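Glutathione transferase o1 (Bombyx mori, PDB 3RBT) probably conjugates glutathione to other molecules and may use it to reduce dehydroascorbate, as an omega-class glutathione transferase. Local coordinates at residues E64-R67 with A68-R72; D97-D100 with E101-R105; E124-N127 with E128-K131. All coordinates share one frame; numbering follows the deposited sequence.

Interaction 1 of 3, residues E64-R67 with A68-R72; sequences EWFR and AKNPR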
loop_
_atom_site.group_PDB
_atom_site.type_symbol
_atom_site.label_atom_id
_atom_site.label_comp_id
_atom_site.label_asym_id
_atom_site.label_seq_id
_atom_site.Cartn_x
_atom_site.Cartn_y
_atom_site.Cartn_z
ATOM N N GLU A 64 6.365 -8.748 -26.843
ATOM C CA GLU A 64 6.227 -10.054 -26.194
ATOM C C GLU A 64 7.143 -10.235 -24.994
ATOM O O GLU A 64 6.735 -10.805 -23.984
ATOM C CB GLU A 64 6.449 -11.188 -27.206
ATOM C CG GLU A 64 5.183 -11.578 -27.961
ATOM C CD GLU A 64 5.363 -12.770 -28.894
ATOM O OE1 GLU A 64 6.493 -13.301 -29.017
ATOM O OE2 GLU A 64 4.359 -13.172 -29.520
ATOM N N TRP A 65 8.377 -9.754 -25.115
ATOM C CA TRP A 65 9.354 -9.831 -24.027
ATOM C C TRP A 65 8.930 -8.992 -22.821
ATOM O O TRP A 65 9.311 -9.290 -21.689
ATOM C CB TRP A 65 10.751 -9.423 -24.508
ATOM C CG TRP A 65 10.827 -8.029 -25.053
ATOM C CD1 TRP A 65 10.797 -7.663 -26.367
ATOM C CD2 TRP A 65 10.950 -6.813 -24.301
ATOM N NE1 TRP A 65 10.892 -6.297 -26.485
ATOM C CE2 TRP A 65 10.984 -5.748 -25.234
ATOM C CE3 TRP A 65 11.030 -6.516 -22.929
ATOM C CZ2 TRP A 65 11.095 -4.410 -24.843
ATOM C CZ3 TRP A 65 11.138 -5.179 -22.540
ATOM C CH2 TRP A 65 11.167 -4.147 -23.495
ATOM N N PHE A 66 8.150 -7.941 -23.068
ATOM C CA PHE A 66 7.622 -7.118 -21.987
ATOM C C PHE A 66 6.527 -7.866 -21.233
ATOM O O PHE A 66 6.595 -7.975 -20.012
ATOM C CB PHE A 66 7.139 -5.750 -22.491
ATOM C CG PHE A 66 6.727 -4.804 -21.387
ATOM C CD1 PHE A 66 7.679 -4.096 -20.661
ATOM C CD2 PHE A 66 5.386 -4.621 -21.075
ATOM C CE1 PHE A 66 7.297 -3.225 -19.637
ATOM C CE2 PHE A 66 4.994 -3.748 -20.063
ATOM C CZ PHE A 66 5.951 -3.054 -19.338
ATOM N N ARG A 67 5.543 -8.398 -21.961
ATOM C CA ARG A 67 4.495 -9.231 -21.352
ATOM C C ARG A 67 5.101 -10.363 -20.531
ATOM O O ARG A 67 4.668 -10.618 -19.414
ATOM C CB ARG A 67 3.532 -9.800 -22.403
ATOM C CG ARG A 67 2.710 -8.740 -23.126
ATOM C CD ARG A 67 1.761 -9.336 -24.151
ATOM N NE ARG A 67 1.887 -8.668 -25.447
ATOM C CZ ARG A 67 1.075 -8.860 -26.488
ATOM N NH1 ARG A 67 0.048 -9.703 -26.397
ATOM N NH2 ARG A 67 1.285 -8.200 -27.624
ATOM N N ALA A 68 6.126 -11.016 -21.077
ATOM C CA ALA A 68 6.786 -12.122 -20.386
ATOM C C ALA A 68 7.367 -11.731 -19.025
ATOM O O ALA A 68 7.289 -12.511 -18.078
ATOM C CB ALA A 68 7.857 -12.744 -21.271
ATOM N N LYS A 69 7.942 -10.531 -18.926
ATOM C CA LYS A 69 8.510 -10.058 -17.662
ATOM C C LYS A 69 7.460 -9.386 -16.779
ATOM O O LYS A 69 7.729 -9.048 -15.631
ATOM C CB LYS A 69 9.671 -9.088 -17.914
ATOM C CG LYS A 69 10.919 -9.703 -18.558
ATOM C CD LYS A 69 12.073 -8.686 -18.558
ATOM C CE LYS A 69 13.304 -9.224 -19.263
ATOM N NZ LYS A 69 14.486 -8.313 -19.116
ATOM N N ASN A 70 6.258 -9.218 -17.319
ATOM C CA ASN A 70 5.204 -8.447 -16.675
ATOM C C ASN A 70 3.833 -8.946 -17.151
ATOM O O ASN A 70 3.119 -8.228 -17.855
ATOM C CB ASN A 70 5.420 -6.962 -17.009
ATOM C CG ASN A 70 4.406 -6.036 -16.350
ATOM O OD1 ASN A 70 3.703 -6.407 -15.405
ATOM N ND2 ASN A 70 4.341 -4.808 -16.854
ATOM N N PRO A 71 3.465 -10.191 -16.774
ATOM C CA PRO A 71 2.276 -10.846 -17.346
ATOM C C PRO A 71 0.951 -10.160 -17.007
ATOM O O PRO A 71 0.009 -10.236 -17.797
ATOM C CB PRO A 71 2.336 -12.269 -16.775
ATOM C CG PRO A 71 3.149 -12.170 -15.557
ATOM C CD PRO A 71 4.094 -11.012 -15.722
ATOM N N ARG A 72 0.901 -9.472 -15.865
ATOM C CA ARG A 72 -0.277 -8.691 -15.468
ATOM C C ARG A 72 -0.276 -7.272 -16.072
ATOM O O ARG A 72 -1.203 -6.491 -15.851
ATOM C CB ARG A 72 -0.389 -8.656 -13.936
ATOM C CG ARG A 72 -0.926 -9.969 -13.321
ATOM C CD ARG A 72 -0.334 -10.249 -11.930
ATOM N NE ARG A 72 -0.579 -9.163 -10.973
ATOM C CZ ARG A 72 -1.497 -9.194 -10.006
ATOM N NH1 ARG A 72 -2.268 -10.266 -9.846
ATOM N NH2 ARG A 72 -1.644 -8.148 -9.197
#

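Interaction 2 of 3, residues D97-D100 with E101-R105; sequences DYLD and EKYTR. With GOL (glycerol), chain E.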
loop_
_atom_site.group_PDB
_atom_site.type_symbol
_atom_site.label_atom_id
_atom_site.label_comp_id
_atom_site.label_asym_id
_atom_site.label_seq_id
_atom_site.Cartn_x
_atom_site.Cartn_y
_atom_site.Cartn_z
ATOM N N ASP A 97 9.200 4.880 -3.331
ATOM C CA ASP A 97 9.791 4.639 -2.012
ATOM C C ASP A 97 11.165 3.978 -2.127
ATOM O O ASP A 97 12.092 4.337 -1.389
ATOM C CB ASP A 97 8.854 3.817 -1.105
ATOM C CG ASP A 97 7.628 4.624 -0.637
ATOM O OD1 ASP A 97 7.599 5.859 -0.824
ATOM O OD2 ASP A 97 6.701 4.023 -0.062
ATOM N N TYR A 98 11.291 3.045 -3.073
ATOM C CA TYR A 98 12.591 2.453 -3.397
ATOM C C TYR A 98 13.597 3.560 -3.721
ATOM O O TYR A 98 14.681 3.596 -3.162
ATOM C CB TYR A 98 12.494 1.467 -4.577
ATOM C CG TYR A 98 13.858 1.140 -5.124
ATOM C CD1 TYR A 98 14.687 0.233 -4.466
ATOM C CD2 TYR A 98 14.351 1.785 -6.259
ATOM C CE1 TYR A 98 15.958 -0.049 -4.945
ATOM C CE2 TYR A 98 15.626 1.507 -6.740
ATOM C CZ TYR A 98 16.423 0.597 -6.078
ATOM O OH TYR A 98 17.695 0.315 -6.545
ATOM N N LEU A 99 13.213 4.461 -4.623
ATOM C CA LEU A 99 14.071 5.568 -5.047
ATOM C C LEU A 99 14.454 6.477 -3.889
ATOM O O LEU A 99 15.599 6.914 -3.805
ATOM C CB LEU A 99 13.399 6.387 -6.155
ATOM C CG LEU A 99 13.141 5.620 -7.466
ATOM C CD1 LEU A 99 12.306 6.461 -8.423
ATOM C CD2 LEU A 99 14.476 5.204 -8.108
ATOM N N ASP A 100 13.504 6.748 -2.993
ATOM C CA ASP A 100 13.782 7.630 -1.858
ATOM C C ASP A 100 14.727 7.021 -0.816
ATOM O O ASP A 100 15.468 7.757 -0.147
ATOM C CB ASP A 100 12.503 8.135 -1.186
ATOM C CG ASP A 100 12.716 9.453 -0.469
ATOM O OD1 ASP A 100 13.425 10.314 -1.014
ATOM O OD2 ASP A 100 12.170 9.645 0.626
ATOM N N GLU A 101 14.693 5.699 -0.694
ATOM C CA GLU A 101 15.595 4.927 0.181
ATOM C C GLU A 101 16.967 4.663 -0.448
ATOM O O GLU A 101 17.998 4.793 0.205
ATOM C CB GLU A 101 14.962 3.569 0.508
ATOM C CG GLU A 101 13.794 3.615 1.450
ATOM C CD GLU A 101 13.125 2.265 1.664
ATOM O OE1 GLU A 101 12.090 2.241 2.350
ATOM O OE2 GLU A 101 13.600 1.229 1.155
ATOM N N LYS A 102 16.974 4.255 -1.712
ATOM C CA LYS A 102 18.217 3.896 -2.408
ATOM C C LYS A 102 19.157 5.100 -2.547
ATOM O O LYS A 102 20.370 4.995 -2.326
ATOM C CB LYS A 102 17.901 3.311 -3.789
ATOM C CG LYS A 102 19.121 2.829 -4.600
ATOM C CD LYS A 102 19.852 1.669 -3.931
ATOM C CE LYS A 102 20.983 1.167 -4.824
ATOM N NZ LYS A 102 21.713 0.023 -4.218
ATOM N N TYR A 103 18.577 6.238 -2.911
ATOM C CA TYR A 103 19.336 7.454 -3.169
ATOM C C TYR A 103 19.098 8.426 -2.015
ATOM O O TYR A 103 18.000 8.943 -1.841
ATOM C CB TYR A 103 18.927 8.045 -4.524
ATOM C CG TYR A 103 19.073 7.055 -5.668
ATOM C CD1 TYR A 103 17.991 6.278 -6.085
ATOM C CD2 TYR A 103 20.305 6.877 -6.315
ATOM C CE1 TYR A 103 18.123 5.360 -7.127
ATOM C CE2 TYR A 103 20.451 5.958 -7.357
ATOM C CZ TYR A 103 19.351 5.206 -7.757
ATOM O OH TYR A 103 19.476 4.304 -8.780
ATOM N N THR A 104 20.140 8.636 -1.221
ATOM C CA THR A 104 20.059 9.378 0.039
ATOM C C THR A 104 20.009 10.906 -0.123
ATOM O O THR A 104 19.484 11.597 0.744
ATOM C CB THR A 104 21.220 8.986 0.976
ATOM O OG1 THR A 104 22.447 9.038 0.247
ATOM C CG2 THR A 104 21.027 7.554 1.512
ATOM N N ARG A 105 20.557 11.427 -1.216
ATOM C CA ARG A 105 20.436 12.855 -1.535
ATOM C C ARG A 105 18.993 13.220 -1.889
ATOM O O ARG A 105 18.262 12.398 -2.439
ATOM C CB ARG A 105 21.362 13.234 -2.698
ATOM C CG ARG A 105 22.782 13.635 -2.271
ATOM C CD ARG A 105 23.581 14.186 -3.453
ATOM N NE ARG A 105 24.616 13.253 -3.908
ATOM C CZ ARG A 105 25.059 13.154 -5.163
ATOM N NH1 ARG A 105 26.015 12.280 -5.460
ATOM N NH2 ARG A 105 24.549 13.920 -6.124
HETATM C C1 GOL E . 10.082 4.831 2.090
HETATM O O1 GOL E . 10.412 3.792 2.976
HETATM C C2 GOL E . 11.335 5.579 1.649
HETATM O O2 GOL E . 11.095 5.987 0.337
HETATM C C3 GOL E . 11.564 6.822 2.504
HETATM O O3 GOL E . 12.713 7.543 2.122
HETATM O O HOH W 1 18.824 1.427 -8.561
#

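Interaction 3 of 3, residues E124-N127 with E128-K131; sequences ERFN and ELIK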
loop_
_atom_site.group_PDB
_atom_site.type_symbol
_atom_site.label_atom_id
_atom_site.label_comp_id
_atom_site.label_asym_id
_atom_site.label_seq_id
_atom_site.Cartn_x
_atom_site.Cartn_y
_atom_site.Cartn_z
ATOM N N GLU A 124 -2.975 6.720 0.350
ATOM C CA GLU A 124 -4.047 5.746 0.228
ATOM C C GLU A 124 -5.418 6.423 0.090
ATOM O O GLU A 124 -6.184 6.094 -0.819
ATOM C CB GLU A 124 -4.016 4.759 1.394
ATOM C CG GLU A 124 -5.110 3.705 1.352
ATOM C CD GLU A 124 -4.932 2.669 0.245
ATOM O OE1 GLU A 124 -5.930 1.972 -0.059
ATOM O OE2 GLU A 124 -3.815 2.534 -0.308
ATOM N N ARG A 125 -5.721 7.362 0.988
ATOM C CA ARG A 125 -6.924 8.193 0.883
ATOM C C ARG A 125 -7.130 8.846 -0.492
ATOM O O ARG A 125 -8.263 8.921 -0.983
ATOM C CB ARG A 125 -6.919 9.284 1.957
ATOM C CG ARG A 125 -7.471 8.852 3.282
ATOM C CD ARG A 125 -7.045 9.816 4.376
ATOM N NE ARG A 125 -7.208 9.236 5.706
ATOM C CZ ARG A 125 -6.427 9.509 6.746
ATOM N NH1 ARG A 125 -5.406 10.351 6.618
ATOM N NH2 ARG A 125 -6.653 8.925 7.917
ATOM N N PHE A 126 -6.037 9.312 -1.103
ATOM C CA PHE A 126 -6.077 9.946 -2.426
ATOM C C PHE A 126 -6.604 9.012 -3.520
ATOM O O PHE A 126 -7.085 9.480 -4.555
ATOM C CB PHE A 126 -4.692 10.490 -2.814
ATOM C CG PHE A 126 -4.710 11.509 -3.959
ATOM C CD1 PHE A 126 -5.104 12.826 -3.739
ATOM C CD2 PHE A 126 -4.281 11.150 -5.237
ATOM C CE1 PHE A 126 -5.101 13.767 -4.789
ATOM C CE2 PHE A 126 -4.273 12.076 -6.293
ATOM C CZ PHE A 126 -4.681 13.382 -6.072
ATOM N N ASN A 127 -6.525 7.698 -3.293
ATOM C CA ASN A 127 -7.047 6.728 -4.275
ATOM C C ASN A 127 -8.524 6.937 -4.628
ATOM O O ASN A 127 -8.962 6.549 -5.716
ATOM C CB ASN A 127 -6.822 5.282 -3.813
ATOM C CG ASN A 127 -5.382 4.838 -3.961
ATOM O OD1 ASN A 127 -4.616 5.385 -4.768
ATOM N ND2 ASN A 127 -4.998 3.837 -3.176
ATOM N N GLU A 128 -9.281 7.537 -3.708
ATOM C CA GLU A 128 -10.692 7.841 -3.952
ATOM C C GLU A 128 -10.863 8.957 -4.999
ATOM O O GLU A 128 -11.786 8.912 -5.826
ATOM C CB GLU A 128 -11.441 8.136 -2.637
ATOM C CG GLU A 128 -11.503 6.913 -1.692
ATOM C CD GLU A 128 -12.241 7.161 -0.380
ATOM O OE1 GLU A 128 -12.262 8.310 0.109
ATOM O OE2 GLU A 128 -12.798 6.190 0.179
ATOM N N LEU A 129 -9.947 9.927 -4.989
ATOM C CA LEU A 129 -9.925 10.986 -5.997
ATOM C C LEU A 129 -9.526 10.393 -7.351
ATOM O O LEU A 129 -10.121 10.722 -8.382
ATOM C CB LEU A 129 -8.990 12.118 -5.555
ATOM C CG LEU A 129 -8.657 13.404 -6.347
ATOM C CD1 LEU A 129 -9.591 13.692 -7.492
ATOM C CD2 LEU A 129 -8.625 14.602 -5.422
ATOM N N ILE A 130 -8.547 9.490 -7.332
ATOM C CA ILE A 130 -8.112 8.785 -8.534
ATOM C C ILE A 130 -9.272 8.009 -9.187
ATOM O O ILE A 130 -9.493 8.142 -10.398
ATOM C CB ILE A 130 -6.905 7.860 -8.248
ATOM C CG1 ILE A 130 -5.677 8.690 -7.836
ATOM C CG2 ILE A 130 -6.584 7.006 -9.451
ATOM C CD1 ILE A 130 -4.504 7.862 -7.320
ATOM N N LYS A 131 -10.013 7.235 -8.387
ATOM C CA LYS A 131 -11.160 6.457 -8.888
ATOM C C LYS A 131 -12.198 7.348 -9.579
ATOM O O LYS A 131 -12.611 7.064 -10.702
ATOM C CB LYS A 131 -11.835 5.646 -7.768
ATOM C CG LYS A 131 -11.002 4.487 -7.231
ATOM C CD LYS A 131 -11.707 3.792 -6.054
ATOM C CE LYS A 131 -10.841 2.676 -5.480
ATOM N NZ LYS A 131 -11.623 1.806 -4.553
HETATM O O HOH W 2 -10.865 10.462 -0.107
#

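Interaction 1 of 3, residues E64-R67 with A68-R72
A68 N bonds E64 O at 3.0 Å, a regular i to i+4 hydrogen bond of good geometry, and beyond it the short helix 64-69 runs out. One residue on, the grip slackens: K69 N is shared between W65 O, 3.3 Å away, and F66 O, and both bonds are weak. N70 N then turns back to R67 O at 3.0 Å, sitting well above the carbonyl plane, a tighter i to i+3 closure. P71, which has no N-H to give, follows as the chain leaves the helix.

Among the side chains, F66 and N70 run alongside each other and point the same way. The amide ND2 of N70 comes 3.4 Å from F66 CZ, with ring and amide planes 77° apart, while N70 CB lies over one face of the ring. Both side chains leave with CG anti to the backbone N (chi1 -174° for F66), which directs them to the same buried side. Asparagine suits this place because its amide can pack beside the ring and still bond the backbone: ND2 donates to K74 O. R67 points its guanidinium elsewhere, NH2 bonding L62 O.

The helix belongs to the thioredoxin-like N-terminal domain, where it links strand 52-56 to strand 77-80; F66 and N70 both rest on V77 of the latter, and F66 also meets the ring of Y30 on strand 27-31.

Interaction 2 of 3, residues D97-D100 with E101-R105
Y98 and K102 lie side by side one turn apart, at the C-terminal end of helix 92-102 in the thioredoxin-like domain. K102 CB sits over one face of the Y98 ring, 4.1 Å from its centroid, in a CH-pi contact. The lysine suits the place because its methylenes can follow the aromatic: CG is anti to the backbone N and the chain bends at chi2 (64°), so CG and CD pass alongside Y98 OH while the ammonium continues outward.

L99 and Y103 also lie alongside each other, pointing the same way. L99 CD2 approaches Y103 CE1 at 3.8 Å, and L99 O lies at the edge of the tyrosine ring, in its plane. A water bridges the two tyrosine hydroxyls, 2.6 Å from Y98 OH and 3.0 Å from Y103 OH, while the K102 methylenes lie against both rings, CB over Y98 and CG over Y103 toward its rim. Beneath them the backbone keeps helical bonds, K102 N to Y98 O at 2.8 Å and Y103 N to L99 O at 3.2 Å, before Y103 leaves helical geometry.

The acidic residues serve another side of the helix. D100 OD1 makes a salt bridge with K48, and across the dimer interface D97 pairs with R120 and E101 with K116, both of the second subunit. A glycerol, probably from the crystallisation liquor, lies beside them: its O2 donates to the backbone carbonyl D97 O at 2.6 Å, and its O3 to the carboxylate oxygen D100 OD2, also at 2.6 Å.

Interaction 3 of 3, residues E124-N127 with E128-K131
The backbone of E124-K131 is helical but kinked: E128 N bonds R125 O at 3.2 Å instead of reaching one turn back to E124 O, L129 N has only a weak bond to F126 O, and regular i to i+4 bonding resumes with I130 N to F126 O and with K131 N to N127 O at 3.0 Å.

F126 is the buried ring on which L129 and I130 converge. L129 comes over one face of it, CB towards the rim and CG 4.3 Å from the centroid in an off-centre CH-pi contact; L129 CD2 touches F126 CE1 at 3.7 Å. I130 crosses the phenylalanine at about a right angle, its CG1 3.8 Å from F126 CD2. Both buried positions suit aliphatic chains, since leucine offers CB and CG to the face and isoleucine presents CG1 crosswise. The end methyl CD1 of I130 touches F126 CD2 and also lies 3.6 Å from N127 OD1, the asparagine and isoleucine side chains running alongside.

At the kink a water donates to both R125 O and E128 OE1, the latter at 2.6 Å, and so bridges E128 to a carbonyl that lacks the i to i+4 bond to L129 N. E128 OE2 forms a salt bridge across the dimer with R72 of the second subunit.

Within the all-helical C-terminal domain, F126 packs on V179, W182 and V183 of helix 174-186 and meets F155 of helix 145-162 edge to face, L129 packs against helix 145-162, and I130 reaches across to Y37 and R40 on helix 36-47 of the thioredoxin-like domain.

How the interactions relate
The three contacts are separate local helical turns. Interactions 1 and 2 both lie in the thioredoxin-like domain, with centres 26 Å apart, whereas interaction 3 lies in the helical domain, its centre about 27 Å from that of interaction 1 and 24 Å from that of interaction 2. None touches another within the chain; the closest pair, interactions 2 and 3, stays about 10 Å apart at the nearest atoms. The dimer relates them more directly: the R72-E128 salt bridge joins interaction 1 to interaction 3 of the second subunit, and interaction 2 packs on P113 of that subunit through Y98, E101 and K102. Another glycerol lies near E101; both are probably from the crystallisation liquor.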